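Local coordinates for protein D-alanyl transferase DltD (Enterococcus faecium TX0133A04, PDB 6PFX) that probably takes part in the D-alanylation of lipoteichoic acid during Gram-positive cell-wall biogenesis, as a transferase of the DltD family, at residues 269-272 with 273-276; 279-282 with 283-287; 312-315 with 316-320; 320-324 with 325-329; 382-385 with 386-389. All blocks are in the same frame, centred on the assembly; numbering follows the deposited sequence.

Contact 1: residues 269-272 with 273-276; sequences SPEF and SDFQ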
loop_
_atom_site.group_PDB
_atom_site.type_symbol
_atom_site.label_atom_id
_atom_site.label_comp_id
_atom_site.label_asym_id
_atom_site.label_seq_id
_atom_site.Cartn_x
_atom_site.Cartn_y
_atom_site.Cartn_z
ATOM N N SER A 269 -1.263 16.269 5.273
ATOM C CA SER A 269 -0.183 15.353 5.624
ATOM C C SER A 269 0.959 15.404 4.627
ATOM O O SER A 269 0.705 15.585 3.433
ATOM C CB SER A 269 -0.726 13.914 5.584
ATOM O OG SER A 269 0.223 12.956 6.009
ATOM N N PRO A 270 2.211 15.206 5.068
ATOM C CA PRO A 270 3.288 14.899 4.112
ATOM C C PRO A 270 2.997 13.667 3.295
ATOM O O PRO A 270 3.559 13.522 2.209
ATOM C CB PRO A 270 4.516 14.666 5.007
ATOM C CG PRO A 270 4.181 15.365 6.300
ATOM C CD PRO A 270 2.697 15.238 6.460
ATOM N N GLU A 271 2.127 12.773 3.775
ATOM C CA GLU A 271 1.839 11.545 3.045
ATOM C C GLU A 271 1.269 11.809 1.653
ATOM O O GLU A 271 1.421 10.966 0.759
ATOM C CB GLU A 271 0.871 10.670 3.846
ATOM C CG GLU A 271 0.600 9.303 3.194
ATOM C CD GLU A 271 1.717 8.267 3.335
ATOM O OE1 GLU A 271 2.615 8.415 4.189
ATOM O OE2 GLU A 271 1.674 7.261 2.583
ATOM N N PHE A 272 0.579 12.937 1.453
ATOM C CA PHE A 272 0.074 13.246 0.120
ATOM C C PHE A 272 1.224 13.400 -0.860
ATOM O O PHE A 272 1.113 13.019 -2.027
ATOM C CB PHE A 272 -0.777 14.519 0.141
ATOM C CG PHE A 272 -2.123 14.323 0.773
ATOM C CD1 PHE A 272 -3.154 13.721 0.075
ATOM C CD2 PHE A 272 -2.343 14.712 2.075
ATOM C CE1 PHE A 272 -4.376 13.516 0.658
ATOM C CE2 PHE A 272 -3.567 14.511 2.660
ATOM C CZ PHE A 272 -4.583 13.913 1.948
ATOM N N SER A 273 2.337 13.968 -0.399
ATOM C CA SER A 273 3.510 14.142 -1.249
ATOM C C SER A 273 4.342 12.864 -1.341
ATOM O O SER A 273 4.891 12.571 -2.411
ATOM C CB SER A 273 4.294 15.359 -0.768
ATOM O OG SER A 273 3.492 16.533 -0.889
ATOM N N ASP A 274 4.435 12.074 -0.260
ATOM C CA ASP A 274 5.024 10.742 -0.377
ATOM C C ASP A 274 4.237 9.900 -1.381
ATOM O O ASP A 274 4.820 9.168 -2.190
ATOM C CB ASP A 274 5.073 10.022 0.978
ATOM C CG ASP A 274 6.000 10.689 1.994
ATOM O OD1 ASP A 274 6.727 11.646 1.667
ATOM O OD2 ASP A 274 6.000 10.237 3.157
ATOM N N PHE A 275 2.900 10.003 -1.349
ATOM C CA PHE A 275 2.049 9.295 -2.301
ATOM C C PHE A 275 2.320 9.760 -3.724
ATOM O O PHE A 275 2.299 8.952 -4.661
ATOM C CB PHE A 275 0.566 9.518 -1.915
ATOM C CG PHE A 275 -0.400 8.723 -2.754
ATOM C CD1 PHE A 275 -0.423 7.360 -2.662
ATOM C CD2 PHE A 275 -1.300 9.338 -3.607
ATOM C CE1 PHE A 275 -1.272 6.615 -3.425
ATOM C CE2 PHE A 275 -2.170 8.579 -4.381
ATOM C CZ PHE A 275 -2.147 7.220 -4.292
ATOM N N GLN A 276 2.640 11.044 -3.898
ATOM C CA GLN A 276 2.993 11.539 -5.221
ATOM C C GLN A 276 4.212 10.824 -5.796
ATOM O O GLN A 276 4.314 10.664 -7.017
ATOM C CB GLN A 276 3.220 13.051 -5.198
ATOM C CG GLN A 276 3.462 13.624 -6.584
ATOM C CD GLN A 276 2.310 13.452 -7.580
ATOM O OE1 GLN A 276 1.147 13.235 -7.222
ATOM N NE2 GLN A 276 2.650 13.569 -8.847
HETATM O O HOH W 1 5.160 7.605 3.584
HETATM O O HOH W 2 4.115 10.403 5.246
#
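Phe272 and Ser273 lie in the first turn of helix 271-284, where the chain leaves an extended Ser269 and begins to coil. Ser269 OG accepts from Glu271 N at 2.9 Å, a capping bond at the turn that leads into the helix, while the serine hydroxyl also reaches Val108 O. The ring of Phe272 folds back beside its own backbone N (chi1 -74°), with the backbone N of Ser269 at its edge, in plane; the ring packs against Phe314 and Ile318 of helix 308-323 and makes a cation-pi contact with Lys317. Phe272 O receives Gln276 N at 3.1 Å from above the carbonyl plane. Ser273 N makes a weak bond to Pro270 O at 2.9 Å, and the same oxygen takes a straighter bond, 3.0 Å long, from Asp274 N. The buried hydroxyl of Ser273 bonds to Phe381 O and Gln387 NE2. Glu271, bent at chi2 (76°), brings its carboxylate near that of Asp274; OE1 and OD2 are 4.0 Å apart, with the planes 75° apart. Two waters bridge them, each 2.7 Å from Glu271 OE1 and 2.8 Å from Asp274 OD2, although acceptors around them outnumber their protons. Ser79 and Gln78 also hold Glu271, while Arg146 and Tyr142 hold Asp274. Two buried carboxylates can probably stand so close because these donors, the guanidinium of Arg146 among them, offset their charge.

Contact 2: residues 279-282 with 283-287; sequences LDQL and AKNHN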
loop_
_atom_site.group_PDB
_atom_site.type_symbol
_atom_site.label_atom_id
_atom_site.label_comp_id
_atom_site.label_asym_id
_atom_site.label_seq_id
_atom_site.Cartn_x
_atom_site.Cartn_y
_atom_site.Cartn_z
ATOM N N LEU A 279 2.857 7.753 -7.425
ATOM C CA LEU A 279 2.219 8.091 -8.697
ATOM C C LEU A 279 3.246 8.409 -9.780
ATOM O O LEU A 279 3.079 8.017 -10.944
ATOM C CB LEU A 279 1.277 9.273 -8.483
ATOM C CG LEU A 279 0.141 9.048 -7.484
ATOM C CD1 LEU A 279 -0.853 10.214 -7.553
ATOM C CD2 LEU A 279 -0.556 7.717 -7.755
ATOM N N ASP A 280 4.304 9.131 -9.418
ATOM C CA ASP A 280 5.374 9.436 -10.361
ATOM C C ASP A 280 5.941 8.157 -10.957
ATOM O O ASP A 280 6.091 8.040 -12.178
ATOM C CB ASP A 280 6.431 10.244 -9.604
ATOM C CG ASP A 280 7.488 10.863 -10.503
ATOM O OD1 ASP A 280 8.492 10.177 -10.793
ATOM O OD2 ASP A 280 7.331 12.048 -10.880
ATOM N N GLN A 281 6.244 7.177 -10.111
ATOM C CA GLN A 281 6.853 5.949 -10.602
ATOM C C GLN A 281 5.855 5.086 -11.365
ATOM O O GLN A 281 6.210 4.484 -12.380
ATOM C CB GLN A 281 7.501 5.189 -9.447
ATOM C CG GLN A 281 8.371 4.015 -9.865
ATOM C CD GLN A 281 9.646 4.434 -10.587
ATOM O OE1 GLN A 281 10.033 5.594 -10.564
ATOM N NE2 GLN A 281 10.297 3.479 -11.238
ATOM N N LEU A 282 4.605 5.009 -10.900
ATOM C CA LEU A 282 3.592 4.251 -11.624
ATOM C C LEU A 282 3.410 4.820 -13.017
ATOM O O LEU A 282 3.325 4.076 -14.000
ATOM C CB LEU A 282 2.273 4.276 -10.857
ATOM C CG LEU A 282 2.314 3.444 -9.585
ATOM C CD1 LEU A 282 1.106 3.837 -8.731
ATOM C CD2 LEU A 282 2.246 1.987 -9.844
ATOM N N ALA A 283 3.430 6.143 -13.133
ATOM C CA ALA A 283 3.236 6.763 -14.435
ATOM C C ALA A 283 4.443 6.514 -15.330
ATOM O O ALA A 283 4.291 6.178 -16.511
ATOM C CB ALA A 283 2.960 8.257 -14.254
ATOM N N LYS A 284 5.653 6.636 -14.775
ATOM C CA LYS A 284 6.859 6.442 -15.583
ATOM C C LYS A 284 6.969 5.011 -16.087
ATOM O O LYS A 284 7.485 4.783 -17.188
ATOM C CB LYS A 284 8.097 6.881 -14.797
ATOM C CG LYS A 284 8.159 8.405 -14.663
ATOM C CD LYS A 284 9.277 8.914 -13.760
ATOM C CE LYS A 284 9.239 10.443 -13.623
ATOM N NZ LYS A 284 10.140 10.923 -12.523
ATOM N N ASN A 285 6.466 4.046 -15.319
ATOM C CA ASN A 285 6.442 2.649 -15.719
ATOM C C ASN A 285 5.273 2.288 -16.627
ATOM O O ASN A 285 5.168 1.126 -17.046
ATOM C CB ASN A 285 6.273 1.757 -14.489
ATOM C CG ASN A 285 7.519 1.605 -13.697
ATOM O OD1 ASN A 285 8.626 1.800 -14.196
ATOM N ND2 ASN A 285 7.353 1.203 -12.444
ATOM N N HIS A 286 4.372 3.223 -16.904
ATOM C CA HIS A 286 3.151 2.931 -17.659
ATOM C C HIS A 286 2.344 1.801 -17.015
ATOM O O HIS A 286 1.777 0.940 -17.698
ATOM C CB HIS A 286 3.469 2.676 -19.136
ATOM C CG HIS A 286 4.269 3.781 -19.764
ATOM N ND1 HIS A 286 3.737 5.026 -20.028
ATOM C CD2 HIS A 286 5.566 3.839 -20.148
ATOM C CE1 HIS A 286 4.669 5.798 -20.559
ATOM N NE2 HIS A 286 5.789 5.102 -20.643
ATOM N N ASN A 287 2.275 1.810 -15.686
ATOM C CA ASN A 287 1.445 0.852 -14.981
ATOM C C ASN A 287 -0.016 1.262 -15.104
ATOM O O ASN A 287 -0.354 2.440 -14.990
ATOM C CB ASN A 287 1.785 0.834 -13.492
ATOM C CG ASN A 287 3.142 0.258 -13.207
ATOM O OD1 ASN A 287 3.973 0.892 -12.568
ATOM N ND2 ASN A 287 3.387 -0.943 -13.698
HETATM O O HOH W 3 9.607 0.458 -11.014
#
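Leu282 and Asn287 close the C-terminal end of helix 271-284 in a Schellman motif: Asn287 N returns to Leu282 O at 3.0 Å, His286 N to Ala283 O, and His286 takes up positive phi (55°). The Leu282 and Asn287 side chains cross at about a right angle, CD2 of the leucine lying 3.4 Å from Asn287 OD1, while Asn287 ND2 turns to the carbonyls of Met93 and Lys96. Leu282 itself faces the sheet, against Val289 and Phe291 of strand 288-293. Beside them, the Gln281 and Asn285 amides stand almost perpendicular, their planes 89° apart, and do not bond directly. A water joins them instead, accepting from Gln281 NE2 at 3.1 Å and from Asn285 ND2 at 2.8 Å. Asn285 ND2 also makes a weak bond to Asn287 OD1. On another side of the helix, the extended chain of Lys284 slants back to Asp280, whose CG is anti to the backbone N (chi1 -169°), and crosses it at an oblique angle. There the ammonium forms a salt bridge, meeting the carboxylate from the side of its second oxygen. The Lys284 NZ to Asp280 OD1 distance, 2.5 Å, is unusually short, and its exact value is doubtful.

Contact 3: residues 312-315 with 316-320; sequences QGFA and KKIKF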
loop_
_atom_site.group_PDB
_atom_site.type_symbol
_atom_site.label_atom_id
_atom_site.label_comp_id
_atom_site.label_asym_id
_atom_site.label_seq_id
_atom_site.Cartn_x
_atom_site.Cartn_y
_atom_site.Cartn_z
ATOM N N GLN A 312 -14.690 11.476 4.022
ATOM C CA GLN A 312 -15.153 11.818 2.683
ATOM C C GLN A 312 -14.315 12.934 2.075
ATOM O O GLN A 312 -14.112 12.964 0.857
ATOM C CB GLN A 312 -16.626 12.216 2.726
ATOM C CG GLN A 312 -17.529 11.065 3.010
ATOM C CD GLN A 312 -18.875 11.469 3.579
ATOM O OE1 GLN A 312 -19.285 12.628 3.491
ATOM N NE2 GLN A 312 -19.567 10.510 4.184
ATOM N N GLY A 313 -13.872 13.889 2.901
ATOM C CA GLY A 313 -12.965 14.920 2.429
ATOM C C GLY A 313 -11.598 14.372 2.072
ATOM O O GLY A 313 -11.005 14.774 1.064
ATOM N N PHE A 314 -11.075 13.447 2.887
ATOM C CA PHE A 314 -9.846 12.767 2.504
ATOM C C PHE A 314 -10.001 12.128 1.125
ATOM O O PHE A 314 -9.133 12.265 0.248
ATOM C CB PHE A 314 -9.420 11.696 3.520
ATOM C CG PHE A 314 -8.432 10.735 2.935
ATOM C CD1 PHE A 314 -7.092 11.074 2.828
ATOM C CD2 PHE A 314 -8.852 9.524 2.426
ATOM C CE1 PHE A 314 -6.189 10.218 2.246
ATOM C CE2 PHE A 314 -7.950 8.668 1.833
ATOM C CZ PHE A 314 -6.618 9.031 1.725
ATOM N N ALA A 315 -11.106 11.407 0.919
ATOM C CA ALA A 315 -11.303 10.715 -0.349
ATOM C C ALA A 315 -11.410 11.706 -1.497
ATOM O O ALA A 315 -10.839 11.482 -2.567
ATOM C CB ALA A 315 -12.558 9.856 -0.282
ATOM N N LYS A 316 -12.109 12.828 -1.283
ATOM C CA LYS A 316 -12.186 13.858 -2.316
ATOM C C LYS A 316 -10.796 14.347 -2.696
ATOM O O LYS A 316 -10.489 14.511 -3.885
ATOM C CB LYS A 316 -13.030 15.038 -1.821
ATOM C CG LYS A 316 -13.268 16.141 -2.864
ATOM C CD LYS A 316 -14.189 17.248 -2.356
ATOM C CE LYS A 316 -14.674 18.119 -3.496
ATOM N NZ LYS A 316 -13.880 19.347 -3.633
ATOM N N LYS A 317 -9.949 14.581 -1.695
ATOM C CA LYS A 317 -8.616 15.115 -1.934
ATOM C C LYS A 317 -7.741 14.104 -2.671
ATOM O O LYS A 317 -7.052 14.454 -3.642
ATOM C CB LYS A 317 -7.977 15.533 -0.609
ATOM C CG LYS A 317 -6.622 16.188 -0.780
ATOM C CD LYS A 317 -6.160 16.883 0.501
ATOM C CE LYS A 317 -4.732 17.394 0.367
ATOM N NZ LYS A 317 -4.349 18.227 1.565
ATOM N N ILE A 318 -7.756 12.839 -2.235
ATOM C CA ILE A 318 -6.907 11.846 -2.896
ATOM C C ILE A 318 -7.403 11.552 -4.305
ATOM O O ILE A 318 -6.592 11.344 -5.218
ATOM C CB ILE A 318 -6.719 10.590 -2.021
ATOM C CG1 ILE A 318 -5.370 9.926 -2.321
ATOM C CG2 ILE A 318 -7.852 9.628 -2.185
ATOM C CD1 ILE A 318 -4.187 10.769 -1.912
ATOM N N LYS A 319 -8.723 11.580 -4.516
ATOM C CA LYS A 319 -9.279 11.373 -5.851
ATOM C C LYS A 319 -8.961 12.536 -6.780
ATOM O O LYS A 319 -8.706 12.313 -7.968
ATOM C CB LYS A 319 -10.770 11.054 -5.771
ATOM C CG LYS A 319 -11.018 9.679 -5.149
ATOM C CD LYS A 319 -12.426 9.146 -5.387
ATOM C CE LYS A 319 -13.495 10.160 -5.092
ATOM N NZ LYS A 319 -14.835 9.497 -5.124
ATOM N N PHE A 320 -8.918 13.766 -6.262
ATOM C CA PHE A 320 -8.447 14.879 -7.079
ATOM C C PHE A 320 -7.005 14.649 -7.517
ATOM O O PHE A 320 -6.660 14.831 -8.693
ATOM C CB PHE A 320 -8.577 16.185 -6.300
ATOM C CG PHE A 320 -8.086 17.380 -7.049
ATOM C CD1 PHE A 320 -6.763 17.779 -6.968
ATOM C CD2 PHE A 320 -8.950 18.104 -7.846
ATOM C CE1 PHE A 320 -6.313 18.893 -7.671
ATOM C CE2 PHE A 320 -8.509 19.207 -8.543
ATOM C CZ PHE A 320 -7.188 19.594 -8.467
#
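Phe314 and Ile318, one turn apart on helix 308-323, run side by side and point the same way. The phenylalanine places CG anti to its backbone N (chi1 162°), which lays one ring face against the isoleucine, with Phe314 CZ 4.1 Å from Ile318 CB. In the backbone, Ile318 N bonds to Phe314 O at 2.9 Å, nearly along the C=O axis. Both side chains continue into the core, the ring meeting Phe107 and the isoleucine reaching Ile293 of strand 288-293. The three lysines differ. Lys319 CG, beside its backbone N (chi1 -69°), lies 3.2 Å from Ala315 O; the bend at chi3 keeps CE near that oxygen, and NZ forms a salt bridge with Asp332. Lys317 is fully extended, makes cation-pi contacts with Phe272 and Trp386, and sends its ammonium to the carbonyls of Trp386, Arg267 and Gln389. Lys316 bends only at its last torsion, ending at Pro391 O and Leu394 O. Neutral carbonyl oxygens thus receive the Lys316 and Lys317 ammonium groups, joining the helix to residues 386-394 and to Arg267, whereas Lys319 has a carboxylate.

Contact 4: residues 320-324 with 325-329; sequences FQLNS and QGFNR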
loop_
_atom_site.group_PDB
_atom_site.type_symbol
_atom_site.label_atom_id
_atom_site.label_comp_id
_atom_site.label_asym_id
_atom_site.label_seq_id
_atom_site.Cartn_x
_atom_site.Cartn_y
_atom_site.Cartn_z
ATOM N N PHE A 320 -8.918 13.766 -6.262
ATOM C CA PHE A 320 -8.447 14.879 -7.079
ATOM C C PHE A 320 -7.005 14.649 -7.517
ATOM O O PHE A 320 -6.660 14.831 -8.693
ATOM C CB PHE A 320 -8.577 16.185 -6.300
ATOM C CG PHE A 320 -8.086 17.380 -7.049
ATOM C CD1 PHE A 320 -6.763 17.779 -6.968
ATOM C CD2 PHE A 320 -8.950 18.104 -7.846
ATOM C CE1 PHE A 320 -6.313 18.893 -7.671
ATOM C CE2 PHE A 320 -8.509 19.207 -8.543
ATOM C CZ PHE A 320 -7.188 19.594 -8.467
ATOM N N GLN A 321 -6.149 14.207 -6.593
ATOM C CA GLN A 321 -4.747 13.986 -6.943
ATOM C C GLN A 321 -4.622 12.894 -8.000
ATOM O O GLN A 321 -3.817 13.000 -8.936
ATOM C CB GLN A 321 -3.945 13.612 -5.689
ATOM C CG GLN A 321 -2.408 13.487 -5.897
ATOM C CD GLN A 321 -1.663 13.394 -4.568
ATOM O OE1 GLN A 321 -2.266 13.577 -3.501
ATOM N NE2 GLN A 321 -0.371 13.089 -4.617
ATOM N N LEU A 322 -5.427 11.839 -7.865
ATOM C CA LEU A 322 -5.401 10.724 -8.805
ATOM C C LEU A 322 -5.981 11.138 -10.151
ATOM O O LEU A 322 -5.304 11.054 -11.182
ATOM C CB LEU A 322 -6.166 9.546 -8.183
ATOM C CG LEU A 322 -5.444 8.842 -7.030
ATOM C CD1 LEU A 322 -6.334 7.877 -6.288
ATOM C CD2 LEU A 322 -4.221 8.084 -7.541
ATOM N N ASN A 323 -7.231 11.613 -10.149
ATOM C CA ASN A 323 -7.945 11.896 -11.387
ATOM C C ASN A 323 -7.286 13.020 -12.175
ATOM O O ASN A 323 -7.243 12.977 -13.412
ATOM C CB ASN A 323 -9.394 12.279 -11.078
ATOM C CG ASN A 323 -10.215 11.126 -10.563
ATOM O OD1 ASN A 323 -9.903 9.954 -10.794
ATOM N ND2 ASN A 323 -11.303 11.453 -9.886
ATOM N N SER A 324 -6.795 14.051 -11.485
ATOM C CA SER A 324 -6.207 15.178 -12.193
ATOM C C SER A 324 -4.985 14.758 -12.994
ATOM O O SER A 324 -4.585 15.469 -13.920
ATOM C CB SER A 324 -5.806 16.293 -11.222
ATOM O OG SER A 324 -4.702 15.914 -10.419
ATOM N N GLN A 325 -4.368 13.637 -12.638
ATOM C CA GLN A 325 -3.164 13.176 -13.304
ATOM C C GLN A 325 -3.402 11.964 -14.188
ATOM O O GLN A 325 -2.451 11.456 -14.795
ATOM C CB GLN A 325 -2.095 12.870 -12.247
ATOM C CG GLN A 325 -1.772 14.087 -11.363
ATOM C CD GLN A 325 -0.619 13.797 -10.430
ATOM O OE1 GLN A 325 0.546 14.071 -10.747
ATOM N NE2 GLN A 325 -0.934 13.243 -9.265
ATOM N N GLY A 326 -4.643 11.515 -14.315
ATOM C CA GLY A 326 -4.977 10.451 -15.236
ATOM C C GLY A 326 -5.212 9.095 -14.614
ATOM O O GLY A 326 -5.490 8.136 -15.353
ATOM N N PHE A 327 -5.118 8.982 -13.290
ATOM C CA PHE A 327 -5.419 7.740 -12.585
ATOM C C PHE A 327 -6.912 7.746 -12.290
ATOM O O PHE A 327 -7.362 8.388 -11.341
ATOM C CB PHE A 327 -4.606 7.666 -11.303
ATOM C CG PHE A 327 -3.105 7.623 -11.509
ATOM C CD1 PHE A 327 -2.457 6.413 -11.712
ATOM C CD2 PHE A 327 -2.348 8.775 -11.450
ATOM C CE1 PHE A 327 -1.100 6.354 -11.861
ATOM C CE2 PHE A 327 -0.993 8.724 -11.587
ATOM C CZ PHE A 327 -0.359 7.503 -11.806
ATOM N N ASN A 328 -7.692 7.048 -13.118
ATOM C CA ASN A 328 -9.143 7.142 -13.035
ATOM C C ASN A 328 -9.799 5.823 -12.650
ATOM O O ASN A 328 -11.034 5.728 -12.671
ATOM C CB ASN A 328 -9.740 7.621 -14.363
ATOM C CG ASN A 328 -9.280 9.000 -14.748
ATOM O OD1 ASN A 328 -8.774 9.221 -15.852
ATOM N ND2 ASN A 328 -9.463 9.942 -13.854
ATOM N N ARG A 329 -9.011 4.819 -12.281
ATOM C CA ARG A 329 -9.521 3.493 -11.928
ATOM C C ARG A 329 -9.403 3.357 -10.414
ATOM O O ARG A 329 -8.335 3.028 -9.885
ATOM C CB ARG A 329 -8.741 2.404 -12.649
ATOM C CG ARG A 329 -9.318 1.009 -12.480
ATOM C CD ARG A 329 -8.445 -0.041 -13.141
ATOM N NE ARG A 329 -8.342 0.060 -14.590
ATOM C CZ ARG A 329 -7.320 0.627 -15.226
ATOM N NH1 ARG A 329 -6.334 1.189 -14.543
ATOM N NH2 ARG A 329 -7.297 0.653 -16.550
HETATM O O HOH W 4 -8.359 12.289 -15.822
HETATM O O HOH W 5 -12.050 7.856 -11.057
#
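A Schellman motif lies at the C-terminal end of helix 308-323, overlapping a type I beta turn from Asn323 to Gly326, and leads the chain towards strand 330-332. Phe327 N bonds back to Leu322 O at 3.0 Å and Gly326 N to Asn323 O at 3.1 Å, with Gly326 in positive phi (104°). Leu322 O is gripped twice, since Gln325 N approaches from the opposite face of its carbonyl plane. Gln325 lies alongside Gln321, and its extended chain carries NE2 to Gln321 O at 2.9 Å; the oxygen sits in the plane of the Gln325 amide, yet the donor stands above the Gln321 carbonyl plane. Gln325 OE1 accepts from Asp378 N and Gln276 NE2; the Gln321 amide accepts from Trp386 NE1 through OE1 and donates to helix 271-284 through NE2. On the core side Leu322 CD2 packs on Phe327 CB at 3.8 Å, the two side chains crossing at about a right angle, and the Phe327 ring stacks with Tyr375. Outside, Asn328 ND2 bonds to Asn323 OD1 at 3.1 Å from above its carbonyl plane. One water links Asn323 O with Asn328 OD1, and a second links Asn323 OD1 with Asn328 O. Asn323 OD1 and Phe327 O, two acceptors, are 3.0 Å apart; the amide and water donors at OD1 probably offset that repulsion. At the last turn Gln325 NE2 and the turn amides supply donors to the carbonyls of Gln321, Leu322 and Asn323.

Contact 5: residues 382-385 with 386-389; sequences FSKS and WQHQ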
loop_
_atom_site.group_PDB
_atom_site.type_symbol
_atom_site.label_atom_id
_atom_site.label_comp_id
_atom_site.label_asym_id
_atom_site.label_seq_id
_atom_site.Cartn_x
_atom_site.Cartn_y
_atom_site.Cartn_z
ATOM N N PHE A 382 4.021 17.635 -4.809
ATOM C CA PHE A 382 5.100 17.523 -3.825
ATOM C C PHE A 382 5.121 18.688 -2.833
ATOM O O PHE A 382 5.845 18.616 -1.829
ATOM C CB PHE A 382 6.477 17.411 -4.533
ATOM C CG PHE A 382 6.671 16.124 -5.283
ATOM C CD1 PHE A 382 6.559 14.893 -4.637
ATOM C CD2 PHE A 382 6.975 16.140 -6.629
ATOM C CE1 PHE A 382 6.723 13.695 -5.340
ATOM C CE2 PHE A 382 7.140 14.957 -7.333
ATOM C CZ PHE A 382 7.014 13.728 -6.679
ATOM N N SER A 383 4.335 19.739 -3.081
ATOM C CA SER A 383 4.451 20.981 -2.334
ATOM C C SER A 383 3.738 20.925 -0.993
ATOM O O SER A 383 2.762 20.185 -0.813
ATOM C CB SER A 383 3.850 22.153 -3.123
ATOM O OG SER A 383 2.434 22.067 -3.179
ATOM N N LYS A 384 4.211 21.761 -0.065
ATOM C CA LYS A 384 3.527 21.916 1.212
ATOM C C LYS A 384 2.136 22.497 1.022
ATOM O O LYS A 384 1.228 22.210 1.813
ATOM C CB LYS A 384 4.360 22.775 2.167
ATOM C CG LYS A 384 5.637 22.097 2.637
ATOM C CD LYS A 384 5.712 21.948 4.152
ATOM C CE LYS A 384 6.966 21.188 4.554
ATOM N NZ LYS A 384 7.122 21.111 6.034
ATOM N N SER A 385 1.943 23.309 -0.015
ATOM C CA SER A 385 0.613 23.825 -0.297
ATOM C C SER A 385 -0.369 22.684 -0.496
ATOM O O SER A 385 -1.464 22.681 0.076
ATOM C CB SER A 385 0.652 24.696 -1.539
ATOM O OG SER A 385 -0.645 25.135 -1.898
ATOM N N TRP A 386 0.006 21.702 -1.315
ATOM C CA TRP A 386 -0.864 20.550 -1.516
ATOM C C TRP A 386 -1.071 19.776 -0.216
ATOM O O TRP A 386 -2.197 19.372 0.108
ATOM C CB TRP A 386 -0.308 19.639 -2.619
ATOM C CG TRP A 386 -1.192 18.426 -2.768
ATOM C CD1 TRP A 386 -0.879 17.131 -2.479
ATOM C CD2 TRP A 386 -2.565 18.429 -3.157
ATOM N NE1 TRP A 386 -1.971 16.321 -2.682
ATOM C CE2 TRP A 386 -3.017 17.093 -3.114
ATOM C CE3 TRP A 386 -3.450 19.429 -3.564
ATOM C CZ2 TRP A 386 -4.322 16.735 -3.446
ATOM C CZ3 TRP A 386 -4.737 19.077 -3.892
ATOM C CH2 TRP A 386 -5.157 17.733 -3.863
ATOM N N GLN A 387 0.004 19.547 0.541
ATOM C CA GLN A 387 -0.117 18.820 1.800
ATOM C C GLN A 387 -1.149 19.464 2.718
ATOM O O GLN A 387 -1.893 18.765 3.417
ATOM C CB GLN A 387 1.250 18.742 2.480
ATOM C CG GLN A 387 2.283 17.936 1.716
ATOM C CD GLN A 387 3.691 18.113 2.258
ATOM O OE1 GLN A 387 3.894 18.292 3.456
ATOM N NE2 GLN A 387 4.668 18.068 1.372
ATOM N N HIS A 388 -1.236 20.796 2.700
ATOM C CA HIS A 388 -2.127 21.544 3.577
ATOM C C HIS A 388 -3.451 21.929 2.918
ATOM O O HIS A 388 -4.282 22.579 3.562
ATOM C CB HIS A 388 -1.424 22.823 4.060
ATOM C CG HIS A 388 -0.126 22.583 4.767
ATOM N ND1 HIS A 388 0.123 21.447 5.507
ATOM C CD2 HIS A 388 0.991 23.344 4.859
ATOM C CE1 HIS A 388 1.339 21.517 6.020
ATOM N NE2 HIS A 388 1.887 22.656 5.641
ATOM N N GLN A 389 -3.680 21.517 1.671
ATOM C CA GLN A 389 -4.834 21.974 0.907
ATOM C C GLN A 389 -6.127 21.432 1.501
ATOM O O GLN A 389 -6.267 20.223 1.694
ATOM C CB GLN A 389 -4.702 21.474 -0.536
ATOM C CG GLN A 389 -5.970 21.587 -1.385
ATOM C CD GLN A 389 -6.040 22.870 -2.180
ATOM O OE1 GLN A 389 -5.086 23.252 -2.854
ATOM N NE2 GLN A 389 -7.183 23.534 -2.122
HETATM O O HOH W 6 -2.445 23.338 -3.256
#
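Ser383 and Trp386 form the N-cap of the short helix 384-388, Ser383 being the residue just before it. Phe382, first in the segment, turns its ring away from this helix, against Gln276 and Tyr142. Ser383, with OG held between its backbone N and carbonyl carbon (chi1 71°), accepts from Trp386 N at 3.1 Å, and the bond is straight (166°). This is the capping bond; the same hydroxyl also bonds to Ala380 O. The Trp386 side chain leads elsewhere, NE1 bonding to Gln321 OE1 and the ring making a cation-pi contact with Lys317. Ser383 O accepts from Gln387 N at 3.1 Å, and CG of the glutamine rests close by, while the Gln387 amide passes on to Ser273 OG of helix 271-284. Lys384 runs side by side with His388, though Lys384 NZ and His388 NE2 are 5.5 Å apart and do not touch. The backbone oxygen of the lysine does two things: it accepts His388 N at 3.0 Å and lies over one face of the imidazole, 3.3 Å from His388 CG. Ser385 O adds a weak second bond to that histidine N. The hydroxyl of Ser385 meets Gln389 through a single water, which lies 2.9 Å from Ser385 OG and donates to Gln389 OE1 at 2.7 Å.

Overall arrangement
Contacts 1 and 2 occupy the opening and closing turns of helix 271-284, their centres about 16 Å apart, and are the most buried; contacts 3, 4 and 5 are partly buried. Contacts 3 and 4 share Phe320 and helix 308-323, which packs against helix 271-284 through Phe275, Leu279 and Leu322 beside the parallel sheet. Contact 5 sits farthest from the centre of the chain and packs on the start of contact 1, their centres about 8 Å apart. Chemistry follows place: serine caps lie at the N-terminal ends in contacts 1 and 5, Schellman motifs at the C-terminal ends in contacts 2 and 4, and contact 3, mid-helix, combines an apolar face with lysines that reach other parts of the chain.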